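Local structure of cobalamin-binding protein (4JGI) at residues Lys91-Thr96 with Phe121-Asp126. The protein binds methylcobalamin in a Rossmann-type domain and probably serves as the corrinoid carrier of an O-demethylase system. Residues are numbered along the deposited sequence; the frame is centred on the assembly and turned at random.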
loop_
_atom_site.group_PDB
_atom_site.type_symbol
_atom_site.label_atom_id
_atom_site.label_comp_id
_atom_site.label_asym_id
_atom_site.label_seq_id
_atom_site.Cartn_x
_atom_site.Cartn_y
_atom_site.Cartn_z
ATOM N N LYS A 91 6.463 8.879 0.072
ATOM C CA LYS A 91 6.921 8.274 -1.164
ATOM C C LYS A 91 7.303 6.839 -0.926
ATOM O O LYS A 91 7.916 6.505 0.060
ATOM C CB LYS A 91 8.103 9.022 -1.716
ATOM C CG LYS A 91 7.894 10.450 -2.167
ATOM C CD LYS A 91 9.267 11.065 -2.551
ATOM C CE LYS A 91 9.256 12.562 -2.352
ATOM N NZ LYS A 91 8.310 13.199 -3.294
ATOM N N ILE A 92 6.910 5.972 -1.861
ATOM C CA ILE A 92 7.255 4.582 -1.880
ATOM C C ILE A 92 7.922 4.209 -3.186
ATOM O O ILE A 92 7.406 4.581 -4.260
ATOM C CB ILE A 92 6.038 3.652 -1.777
ATOM C CG1 ILE A 92 5.245 3.947 -0.531
ATOM C CG2 ILE A 92 6.501 2.212 -1.757
ATOM C CD1 ILE A 92 3.993 3.130 -0.322
ATOM N N VAL A 93 9.121 3.586 -3.135
ATOM C CA VAL A 93 9.727 3.023 -4.317
ATOM C C VAL A 93 9.371 1.546 -4.276
ATOM O O VAL A 93 9.638 0.863 -3.268
ATOM C CB VAL A 93 11.262 3.246 -4.352
ATOM C CG1 VAL A 93 11.900 2.386 -5.413
ATOM C CG2 VAL A 93 11.600 4.709 -4.563
ATOM N N LEU A 94 8.752 1.061 -5.332
ATOM C CA LEU A 94 8.106 -0.270 -5.383
ATOM C C LEU A 94 8.639 -1.070 -6.539
ATOM O O LEU A 94 8.720 -0.545 -7.628
ATOM C CB LEU A 94 6.592 -0.064 -5.508
ATOM C CG LEU A 94 5.682 -1.294 -5.585
ATOM C CD1 LEU A 94 5.818 -2.134 -4.297
ATOM C CD2 LEU A 94 4.213 -0.889 -5.788
ATOM N N ALA A 95 8.990 -2.342 -6.339
ATOM C CA ALA A 95 9.488 -3.194 -7.413
ATOM C C ALA A 95 9.265 -4.617 -7.154
ATOM O O ALA A 95 9.295 -5.075 -5.992
ATOM C CB ALA A 95 11.016 -3.001 -7.476
ATOM N N THR A 96 9.035 -5.371 -8.228
ATOM C CA THR A 96 9.203 -6.768 -8.196
ATOM C C THR A 96 10.684 -7.005 -8.556
ATOM O O THR A 96 11.157 -6.492 -9.556
ATOM C CB THR A 96 8.224 -7.492 -9.134
ATOM O OG1 THR A 96 6.865 -7.378 -8.634
ATOM C CG2 THR A 96 8.626 -8.934 -9.294
ATOM N N PHE A 121 6.501 5.193 -6.838
ATOM C CA PHE A 121 7.423 5.027 -7.969
ATOM C C PHE A 121 7.532 3.519 -8.277
ATOM O O PHE A 121 8.277 2.778 -7.610
ATOM C CB PHE A 121 8.762 5.626 -7.694
ATOM C CG PHE A 121 8.716 7.076 -7.320
ATOM C CD1 PHE A 121 8.485 7.502 -6.031
ATOM C CD2 PHE A 121 8.897 8.059 -8.324
ATOM C CE1 PHE A 121 8.411 8.839 -5.699
ATOM C CE2 PHE A 121 8.803 9.417 -8.006
ATOM C CZ PHE A 121 8.582 9.791 -6.674
ATOM N N ASP A 122 6.698 3.079 -9.229
ATOM C CA ASP A 122 6.679 1.706 -9.649
ATOM C C ASP A 122 7.712 1.390 -10.678
ATOM O O ASP A 122 7.652 1.944 -11.804
ATOM C CB ASP A 122 5.260 1.350 -10.106
ATOM C CG ASP A 122 5.150 -0.049 -10.656
ATOM O OD1 ASP A 122 5.913 -0.939 -10.226
ATOM O OD2 ASP A 122 4.180 -0.254 -11.466
ATOM N N LEU A 123 8.706 0.590 -10.297
ATOM C CA LEU A 123 9.808 0.284 -11.166
ATOM C C LEU A 123 9.526 -0.944 -12.068
ATOM O O LEU A 123 10.309 -1.304 -12.938
ATOM C CB LEU A 123 11.104 0.056 -10.386
ATOM C CG LEU A 123 11.540 1.288 -9.565
ATOM C CD1 LEU A 123 12.776 0.963 -8.803
ATOM C CD2 LEU A 123 11.962 2.389 -10.510
ATOM N N GLY A 124 8.416 -1.619 -11.842
ATOM C CA GLY A 124 8.013 -2.770 -12.646
ATOM C C GLY A 124 8.532 -4.107 -12.180
ATOM O O GLY A 124 8.650 -4.326 -10.984
ATOM N N ILE A 125 8.893 -5.009 -13.084
ATOM C CA ILE A 125 9.331 -6.400 -12.741
ATOM C C ILE A 125 10.812 -6.690 -13.041
ATOM O O ILE A 125 11.378 -5.948 -13.889
ATOM C CB ILE A 125 8.437 -7.447 -13.423
ATOM C CG1 ILE A 125 8.488 -7.344 -14.937
ATOM C CG2 ILE A 125 6.984 -7.218 -13.020
ATOM C CD1 ILE A 125 7.663 -8.372 -15.645
ATOM N N ASP A 126 11.297 -7.769 -12.512
ATOM C CA ASP A 126 12.666 -8.219 -12.678
ATOM C C ASP A 126 13.658 -7.130 -12.502
ATOM O O ASP A 126 14.589 -7.057 -13.225
ATOM C CB ASP A 126 12.777 -8.908 -14.008
ATOM C CG ASP A 126 14.104 -9.726 -14.142
ATOM O OD1 ASP A 126 14.703 -10.265 -13.167
ATOM O OD2 ASP A 126 14.533 -9.843 -15.270
#
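Residues 91-96 and 121-126 belong to the first beta-alpha-beta unit of the Rossmann-like cobalamin-binding domain, the two strands running parallel and joined through helix 104-115. Four backbone hydrogen bonds join the two segments. Phe121 N gives to Ile92 O (2.8 Å), Leu94 N to Phe121 O, and Leu123 N to Leu94 O at 178°, almost straight. Beyond Leu123 the chain turns at Gly124, whose positive phi of 89° suits a residue without a CB, and the fourth bond, Thr96 N to Gly124 O (3.0 Å), continues the pairing beyond strand 119-122. Asp122 fits the same turn: its OD1 accepts Gly124 N at 3.1 Å from above the carboxylate plane, an Asx turn. Salt bridges of OD2 with Arg110 and OD1 with Lys106 would favour its charged form.

On the face of Val93, Leu123 CD1 reaches Val93 CG1 at 3.8 Å, and Leu123 CB lies 4.2 Å from Ala95 CB; such apolar side chains suit a surface covered by helix 129-139. With CG anti to its carbonyl carbon (chi1 -56°), Phe121 swings its ring back along the first strand, presenting an edge to the methylenes of Lys91; CE1 is 3.9 Å from Lys91 CG. The long lysine suits this border, lending its aliphatic part to the ring while its NZ forms a salt bridge with Glu119. At the other end, Ile125 CG2 touches Thr96 CB, and Thr96 OG1 is hydrogen-bonded to the carbonyl O of His102, the cobalt's axial ligand.

Strand 119-122 is one edge of the five-stranded parallel sheet, and 91-96 continues inward to 143-147. On the other face, apolar Leu94 meets Phe109 of helix 104-115 and the bound methylcobalamin.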